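Putative protease (PDB 3KD4) is of unproven function but is probably an exported protease, carrying two domains of unknown function. Local coordinates at residues C143-S148 and V177-R182; K13-H18 and I130-Q135. All blocks are in the same frame, centred on the assembly; numbering follows the deposited sequence.

Contact 1: C143-S148 and V177-R182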
ATOM      1  N   CYS A 143      15.205  15.226 -13.801  1.00 16.62           N
ATOM      2  CA  CYS A 143      15.352  14.658 -12.496  1.00 17.59           C
ATOM      3  C   CYS A 143      16.797  14.135 -12.374  1.00 17.32           C
ATOM      4  O   CYS A 143      17.203  13.253 -13.146  1.00 18.37           O
ATOM      5  CB  CYS A 143      14.342  13.534 -12.290  1.00 16.91           C
ATOM      6  SG  CYS A 143      14.520  12.746 -10.693  1.00 20.48           S
ATOM      7  N   LYS A 144      17.551  14.717 -11.442  1.00 16.58           N
ATOM      8  CA  LYS A 144      18.926  14.304 -11.127  1.00 17.40           C
ATOM      9  C   LYS A 144      18.958  13.687  -9.770  1.00 16.55           C
ATOM     10  O   LYS A 144      18.383  14.241  -8.827  1.00 18.03           O
ATOM     11  CB  LYS A 144      19.892  15.499 -11.182  1.00 18.33           C
ATOM     12  CG  LYS A 144      20.069  16.013 -12.635  1.00 21.77           C
ATOM     13  CD  LYS A 144      21.020  17.207 -12.775  1.00 27.43           C
ATOM     14  CE  LYS A 144      21.339  17.467 -14.277  1.00 33.26           C
ATOM     15  NZ  LYS A 144      22.201  16.374 -14.960  1.00 37.56           N
ATOM     16  N   VAL A 145      19.539  12.499  -9.681  1.00 15.61           N
ATOM     17  CA  VAL A 145      19.662  11.787  -8.403  1.00 15.46           C
ATOM     18  C   VAL A 145      21.091  11.351  -8.243  1.00 15.08           C
ATOM     19  O   VAL A 145      21.770  10.966  -9.235  1.00 16.02           O
ATOM     20  CB  VAL A 145      18.678  10.584  -8.253  1.00 15.83           C
ATOM     21  CG1 VAL A 145      17.251  11.121  -8.113  1.00 16.99           C
ATOM     22  CG2 VAL A 145      18.764   9.576  -9.457  1.00 13.84           C
ATOM     23  N   SER A 146      21.562  11.430  -7.000  1.00 14.13           N
ATOM     24  CA  SER A 146      22.967  11.242  -6.690  1.00 14.75           C
ATOM     25  C   SER A 146      23.114  10.515  -5.371  1.00 14.35           C
ATOM     26  O   SER A 146      22.398  10.821  -4.417  1.00 13.83           O
ATOM     27  CB  SER A 146      23.596  12.641  -6.537  1.00 15.20           C
ATOM     28  OG  SER A 146      24.913  12.557  -6.172  1.00 20.76           O
ATOM     29  N   ILE A 147      24.026   9.555  -5.303  1.00 14.34           N
ATOM     30  CA  ILE A 147      24.328   8.859  -4.024  1.00 14.29           C
ATOM     31  C   ILE A 147      25.825   8.937  -3.783  1.00 14.21           C
ATOM     32  O   ILE A 147      26.579   8.672  -4.706  1.00 15.13           O
ATOM     33  CB  ILE A 147      23.919   7.392  -4.076  1.00 15.33           C
ATOM     34  CG1 ILE A 147      22.410   7.240  -4.331  1.00 16.53           C
ATOM     35  CG2 ILE A 147      24.309   6.643  -2.747  1.00 13.85           C
ATOM     36  CD1 ILE A 147      22.023   5.753  -4.803  1.00 17.20           C
ATOM     37  N   SER A 148      26.254   9.371  -2.596  1.00 14.33           N
ATOM     38  CA  SER A 148      27.682   9.450  -2.250  1.00 14.60           C
ATOM     39  C   SER A 148      27.913   8.702  -0.980  1.00 14.13           C
ATOM     40  O   SER A 148      27.174   8.908  -0.018  1.00 15.55           O
ATOM     41  CB  SER A 148      28.119  10.893  -2.037  1.00 14.64           C
ATOM     42  OG  SER A 148      27.829  11.647  -3.172  1.00 14.85           O
ATOM     43  N   VAL A 177      27.602   8.062  -7.395  1.00 18.28           N
ATOM     44  CA  VAL A 177      26.939   7.608  -8.583  1.00 19.07           C
ATOM     45  C   VAL A 177      25.739   8.525  -8.814  1.00 18.45           C
ATOM     46  O   VAL A 177      25.058   8.934  -7.855  1.00 17.15           O
ATOM     47  CB  VAL A 177      26.533   6.120  -8.482  1.00 20.26           C
ATOM     48  CG1 VAL A 177      25.675   5.865  -7.265  1.00 24.12           C
ATOM     49  CG2 VAL A 177      25.819   5.657  -9.718  1.00 20.50           C
ATOM     50  N   HIS A 178      25.513   8.877 -10.065  1.00 16.64           N
ATOM     51  CA  HIS A 178      24.418   9.744 -10.387  1.00 17.34           C
ATOM     52  C   HIS A 178      23.714   9.335 -11.656  1.00 16.49           C
ATOM     53  O   HIS A 178      24.299   8.654 -12.505  1.00 15.52           O
ATOM     54  CB  HIS A 178      24.833  11.232 -10.420  1.00 17.51           C
ATOM     55  CG  HIS A 178      25.874  11.582 -11.436  1.00 18.91           C
ATOM     56  ND1 HIS A 178      27.229  11.577 -11.163  1.00 20.89           N
ATOM     57  CD2 HIS A 178      25.755  12.004 -12.721  1.00 23.02           C
ATOM     58  CE1 HIS A 178      27.894  11.966 -12.238  1.00 22.28           C
ATOM     59  NE2 HIS A 178      27.028  12.218 -13.201  1.00 20.99           N
ATOM     60  N   TRP A 179      22.446   9.740 -11.755  1.00 16.35           N
ATOM     61  CA  TRP A 179      21.663   9.513 -12.947  1.00 17.17           C
ATOM     62  C   TRP A 179      20.924  10.810 -13.317  1.00 17.44           C
ATOM     63  O   TRP A 179      20.550  11.574 -12.423  1.00 16.14           O
ATOM     64  CB  TRP A 179      20.601   8.444 -12.673  1.00 17.63           C
ATOM     65  CG  TRP A 179      21.034   7.108 -12.240  1.00 18.47           C
ATOM     66  CD1 TRP A 179      20.965   5.972 -12.983  1.00 19.61           C
ATOM     67  CD2 TRP A 179      21.513   6.704 -10.934  1.00 17.87           C
ATOM     68  NE1 TRP A 179      21.394   4.896 -12.250  1.00 19.88           N
ATOM     69  CE2 TRP A 179      21.720   5.304 -10.987  1.00 20.52           C
ATOM     70  CE3 TRP A 179      21.768   7.372  -9.744  1.00 18.88           C
ATOM     71  CZ2 TRP A 179      22.214   4.574  -9.901  1.00 19.12           C
ATOM     72  CZ3 TRP A 179      22.255   6.649  -8.653  1.00 19.44           C
ATOM     73  CH2 TRP A 179      22.479   5.266  -8.744  1.00 20.33           C
ATOM     74  N   THR A 180      20.630  10.989 -14.617  1.00 16.58           N
ATOM     75  CA  THR A 180      19.814  12.100 -15.076  1.00 16.98           C
ATOM     76  C   THR A 180      18.663  11.583 -15.921  1.00 17.13           C
ATOM     77  O   THR A 180      18.868  10.915 -16.934  1.00 16.58           O
ATOM     78  CB  THR A 180      20.646  13.118 -15.834  1.00 17.79           C
ATOM     79  OG1 THR A 180      21.677  13.600 -14.965  1.00 18.91           O
ATOM     80  CG2 THR A 180      19.776  14.329 -16.280  1.00 16.79           C
ATOM     81  N   LEU A 181      17.430  11.781 -15.452  1.00 17.64           N
ATOM     82  CA  LEU A 181      16.258  11.347 -16.220  1.00 17.79           C
ATOM     83  C   LEU A 181      15.604  12.602 -16.796  1.00 18.53           C
ATOM     84  O   LEU A 181      15.628  13.668 -16.169  1.00 17.78           O
ATOM     85  CB  LEU A 181      15.282  10.579 -15.334  1.00 18.42           C
ATOM     86  CG  LEU A 181      15.674   9.279 -14.614  1.00 18.98           C
ATOM     87  CD1 LEU A 181      16.641   9.499 -13.434  1.00 15.76           C
ATOM     88  CD2 LEU A 181      14.384   8.577 -14.128  1.00 17.19           C
ATOM     89  N   ARG A 182      15.076  12.507 -18.016  1.00 19.13           N
ATOM     90  CA  ARG A 182      14.423  13.625 -18.656  1.00 19.53           C
ATOM     91  C   ARG A 182      13.045  13.256 -19.116  1.00 19.27           C
ATOM     92  O   ARG A 182      12.789  12.134 -19.535  1.00 18.40           O
ATOM     93  CB  ARG A 182      15.235  14.117 -19.839  1.00 20.56           C
ATOM     94  CG  ARG A 182      16.652  14.493 -19.413  1.00 22.13           C
ATOM     95  CD  ARG A 182      17.446  15.082 -20.545  1.00 25.79           C
ATOM     96  NE  ARG A 182      18.765  15.456 -20.059  1.00 28.47           N
ATOM     97  CZ  ARG A 182      19.025  16.566 -19.369  1.00 30.72           C
ATOM     98  NH1 ARG A 182      18.081  17.465 -19.112  1.00 32.68           N
ATOM     99  NH2 ARG A 182      20.249  16.794 -18.946  1.00 32.10           N
TER
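V145 and W179 meet on the buried face of two neighbouring antiparallel strands in a mixed beta-sheet, 143-148 running at 174° to 177-182. They form a hydrogen-bonded pair, as do C143 with L181 and I147 with V177, and these six side chains make one apolar surface. The indole of W179 is a broad bump on it. CG2 of V145 presses on the benzo side of the ring, 3.7 Å from CE3 of W179, while CD1 of I147 reaches the outer corner at CZ3 and CH2. From its own strand, CG2 of V177 lies over one indole face, offset toward the rim. The ring is thus lodged in a hollow lined by V145, I147 and V177, with L203 and L159 packing on it from the second sheet. V177 CG1 sits between its own backbone N and carbonyl carbon (chi1 56°), which brings it 3.9 Å from I147 CB. The other face is polar. S146 stands beside H178 and turns its OG to E176, whereas R182 pairs with E142. K144 runs alongside T180, extended through chi2 and chi3, then bends at chi4 (-69°), bringing NZ within 2.8 Å of T180 OG1 in a hydrogen bond.

Contact 2: K13-H18 and I130-Q135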
ATOM      1  N   LYS A  13      17.768  15.231  -6.204  1.00 17.04           N
ATOM      2  CA  LYS A  13      17.835  14.604  -4.879  1.00 17.59           C
ATOM      3  C   LYS A  13      19.215  14.011  -4.720  1.00 16.67           C
ATOM      4  O   LYS A  13      19.736  13.375  -5.663  1.00 18.00           O
ATOM      5  CB  LYS A  13      16.769  13.529  -4.708  1.00 16.55           C
ATOM      6  CG  LYS A  13      15.368  14.113  -4.731  1.00 19.22           C
ATOM      7  CD  LYS A  13      14.270  13.091  -4.659  1.00 21.48           C
ATOM      8  CE  LYS A  13      12.898  13.812  -4.475  1.00 22.24           C
ATOM      9  NZ  LYS A  13      11.790  12.847  -4.403  1.00 22.91           N
ATOM     10  N   ALA A  14      19.826  14.233  -3.558  1.00 15.68           N
ATOM     11  CA  ALA A  14      21.179  13.767  -3.316  1.00 15.07           C
ATOM     12  C   ALA A  14      21.246  13.151  -1.934  1.00 15.29           C
ATOM     13  O   ALA A  14      20.831  13.793  -0.954  1.00 14.27           O
ATOM     14  CB  ALA A  14      22.179  14.934  -3.453  1.00 14.72           C
ATOM     15  N   TRP A  15      21.762  11.917  -1.845  1.00 14.43           N
ATOM     16  CA  TRP A  15      21.947  11.264  -0.566  1.00 14.55           C
ATOM     17  C   TRP A  15      23.448  11.106  -0.351  1.00 14.59           C
ATOM     18  O   TRP A  15      24.190  10.785  -1.291  1.00 15.87           O
ATOM     19  CB  TRP A  15      21.294   9.869  -0.516  1.00 14.63           C
ATOM     20  CG  TRP A  15      19.826   9.818  -0.557  1.00 14.37           C
ATOM     21  CD1 TRP A  15      18.976   9.645   0.479  1.00 16.29           C
ATOM     22  CD2 TRP A  15      19.022   9.901  -1.733  1.00 14.52           C
ATOM     23  NE1 TRP A  15      17.665   9.620   0.023  1.00 15.47           N
ATOM     24  CE2 TRP A  15      17.682   9.747  -1.341  1.00 14.32           C
ATOM     25  CE3 TRP A  15      19.319  10.025  -3.091  1.00 13.93           C
ATOM     26  CZ2 TRP A  15      16.635   9.760  -2.249  1.00 15.12           C
ATOM     27  CZ3 TRP A  15      18.261  10.089  -4.001  1.00 16.67           C
ATOM     28  CH2 TRP A  15      16.938   9.964  -3.564  1.00 16.42           C
ATOM     29  N   THR A  16      23.883  11.352   0.868  1.00 14.54           N
ATOM     30  CA  THR A  16      25.252  11.206   1.265  1.00 15.11           C
ATOM     31  C   THR A  16      25.340  10.412   2.563  1.00 15.22           C
ATOM     32  O   THR A  16      24.667  10.733   3.546  1.00 15.85           O
ATOM     33  CB  THR A  16      25.878  12.573   1.503  1.00 15.69           C
ATOM     34  OG1 THR A  16      25.647  13.387   0.352  1.00 16.15           O
ATOM     35  CG2 THR A  16      27.385  12.437   1.806  1.00 13.94           C
ATOM     36  N   LEU A  17      26.217   9.418   2.577  1.00 15.11           N
ATOM     37  CA  LEU A  17      26.593   8.723   3.814  1.00 15.03           C
ATOM     38  C   LEU A  17      28.017   9.137   4.162  1.00 15.87           C
ATOM     39  O   LEU A  17      28.883   9.013   3.335  1.00 16.01           O
ATOM     40  CB  LEU A  17      26.583   7.223   3.592  1.00 14.14           C
ATOM     41  CG  LEU A  17      27.092   6.322   4.716  1.00 14.86           C
ATOM     42  CD1 LEU A  17      26.196   6.418   5.933  1.00 11.48           C
ATOM     43  CD2 LEU A  17      27.243   4.836   4.193  1.00 13.95           C
ATOM     44  N   HIS A  18      28.246   9.565   5.396  1.00 17.07           N
ATOM     45  CA  HIS A  18      29.578   9.933   5.870  1.00 18.48           C
ATOM     46  C   HIS A  18      30.191   8.763   6.643  1.00 18.96           C
ATOM     47  O   HIS A  18      29.463   7.901   7.126  1.00 17.62           O
ATOM     48  CB  HIS A  18      29.504  11.160   6.766  1.00 18.36           C
ATOM     49  CG  HIS A  18      28.954  12.359   6.075  1.00 20.43           C
ATOM     50  ND1 HIS A  18      29.677  13.070   5.143  1.00 24.22           N
ATOM     51  CD2 HIS A  18      27.763  12.995   6.193  1.00 24.07           C
ATOM     52  CE1 HIS A  18      28.941  14.076   4.689  1.00 22.38           C
ATOM     53  NE2 HIS A  18      27.772  14.048   5.308  1.00 24.27           N
ATOM     54  N   ILE A 130      17.675   3.452   0.431  1.00 16.69           N
ATOM     55  CA  ILE A 130      16.894   4.351  -0.423  1.00 17.37           C
ATOM     56  C   ILE A 130      15.898   3.527  -1.230  1.00 17.14           C
ATOM     57  O   ILE A 130      16.236   2.454  -1.719  1.00 15.76           O
ATOM     58  CB  ILE A 130      17.825   5.108  -1.391  1.00 16.71           C
ATOM     59  CG1 ILE A 130      18.810   6.010  -0.611  1.00 18.25           C
ATOM     60  CG2 ILE A 130      17.065   6.007  -2.342  1.00 17.66           C
ATOM     61  CD1 ILE A 130      20.014   6.421  -1.454  1.00 14.31           C
ATOM     62  N   ASN A 131      14.668   4.035  -1.321  1.00 17.66           N
ATOM     63  CA  ASN A 131      13.652   3.554  -2.221  1.00 18.16           C
ATOM     64  C   ASN A 131      12.815   4.759  -2.649  1.00 18.85           C
ATOM     65  O   ASN A 131      11.776   5.048  -2.050  1.00 20.96           O
ATOM     66  CB  ASN A 131      12.751   2.522  -1.526  1.00 19.56           C
ATOM     67  CG  ASN A 131      11.620   2.044  -2.419  1.00 22.27           C
ATOM     68  OD1 ASN A 131      11.791   1.882  -3.632  1.00 26.80           O
ATOM     69  ND2 ASN A 131      10.468   1.795  -1.821  1.00 20.38           N
ATOM     70  N   GLU A 132      13.258   5.477  -3.666  1.00 17.49           N
ATOM     71  CA  GLU A 132      12.670   6.769  -3.951  1.00 17.58           C
ATOM     72  C   GLU A 132      11.892   6.748  -5.248  1.00 17.24           C
ATOM     73  O   GLU A 132      12.426   6.426  -6.296  1.00 15.76           O
ATOM     74  CB  GLU A 132      13.754   7.845  -4.013  1.00 18.18           C
ATOM     75  CG  GLU A 132      13.211   9.258  -4.071  1.00 18.85           C
ATOM     76  CD  GLU A 132      12.730   9.757  -2.719  1.00 20.41           C
ATOM     77  OE1 GLU A 132      12.920   9.042  -1.713  1.00 22.30           O
ATOM     78  OE2 GLU A 132      12.164  10.869  -2.675  1.00 22.28           O
ATOM     79  N   ARG A 133      10.625   7.098  -5.157  1.00 17.91           N
ATOM     80  CA  ARG A 133       9.802   7.304  -6.347  1.00 18.62           C
ATOM     81  C   ARG A 133      10.237   8.573  -7.067  1.00 17.68           C
ATOM     82  O   ARG A 133      10.305   9.614  -6.426  1.00 17.58           O
ATOM     83  CB  ARG A 133       8.342   7.482  -5.913  1.00 19.37           C
ATOM     84  CG  ARG A 133       7.384   7.551  -7.055  1.00 24.94           C
ATOM     85  CD  ARG A 133       5.954   7.888  -6.625  1.00 30.88           C
ATOM     86  NE  ARG A 133       5.847   9.313  -6.292  1.00 37.17           N
ATOM     87  CZ  ARG A 133       5.681   9.809  -5.077  1.00 40.22           C
ATOM     88  NH1 ARG A 133       5.569   9.018  -4.023  1.00 43.86           N
ATOM     89  NH2 ARG A 133       5.625  11.114  -4.915  1.00 41.91           N
ATOM     90  N   LEU A 134      10.479   8.505  -8.374  1.00 17.07           N
ATOM     91  CA  LEU A 134      10.912   9.657  -9.158  1.00 18.18           C
ATOM     92  C   LEU A 134       9.805  10.237 -10.073  1.00 18.65           C
ATOM     93  O   LEU A 134       9.865  11.406 -10.483  1.00 17.92           O
ATOM     94  CB  LEU A 134      12.140   9.268  -9.979  1.00 18.36           C
ATOM     95  CG  LEU A 134      13.323   8.713  -9.165  1.00 20.65           C
ATOM     96  CD1 LEU A 134      14.513   8.420 -10.073  1.00 20.57           C
ATOM     97  CD2 LEU A 134      13.725   9.672  -8.021  1.00 15.53           C
ATOM     98  N   GLN A 135       8.768   9.443 -10.338  1.00 18.50           N
ATOM     99  CA  GLN A 135       7.604   9.920 -11.057  1.00 19.27           C
ATOM    100  C   GLN A 135       6.684  10.652 -10.130  1.00 20.11           C
ATOM    101  O   GLN A 135       6.474  10.221  -8.996  1.00 21.48           O
ATOM    102  CB  GLN A 135       6.846   8.746 -11.705  1.00 19.83           C
ATOM    103  CG  GLN A 135       5.731   9.144 -12.623  1.00 19.88           C
ATOM    104  CD  GLN A 135       5.209   7.981 -13.448  1.00 23.11           C
ATOM    105  OE1 GLN A 135       4.995   6.900 -12.929  1.00 25.31           O
ATOM    106  NE2 GLN A 135       5.047   8.194 -14.744  1.00 21.85           N
TER
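W15 and I130 make the apolar half of this contact, between a strand of the large mixed sheet and an edge strand of the three-stranded sheet packed against it. The strands run antiparallel but 10.6 Å apart, so side chains alone bridge them, as in the layers of a beta-sandwich. I130 comes down over one face of the indole: its CD1 lies 3.7 Å from the centroid of the five-membered ring of W15 and 20° off the ring normal, a CH-pi contact. With CG1 anti to the carbonyl carbon, I130 lays that branch along the pyrrole side, while CG2 reaches CE2 and CZ2 of W15. E132 approaches the same indole differently, at the edge. Its CG lies in the ring plane, 3.8 Å from CH2 of W15, and its carboxylate plane is turned 66° from the ring. A bend at chi2 (77°) takes the carboxylate past the benzo edge, OE1 near CZ2 and OE2 toward K13. The lysine, extended beyond CG, crosses the glutamate at about a right angle. Its NZ donates to OE2 of E132 at 2.7 Å, and OE2 receives it on its anti lone pair, the one away from OE1. Y25, on the neighbouring strand 23-33, touches both K13 and E132, and its ring also meets that of W15. The contact therefore couples a buried apolar cluster to a salt bridge at its partly exposed margin, where the lysine charge would probably favour an ionised E132 beside the aromatic edge.

In the fold
From the N terminus, strand 6-17 supplies 13-18 first, and the chain then builds strands 23-33, 55-65 and 111-120 of the large sheet before 130-135 returns to close contact 2, a loop of 111 residues. Contact 1 opens just afterwards on strand 140-150 and closes at 177-182 after 28 residues, so the two loops follow in series. Contact 1 joins neighbours within the large sheet; contact 2 ties that sheet to the three-stranded sheet facing it. Strand 140-150 lies parallel to 6-17, with S148 N and O probably bonded to W15 O and L17 N. I147 packs on I130, and V145 on L134, making the two contacts parts of one interior.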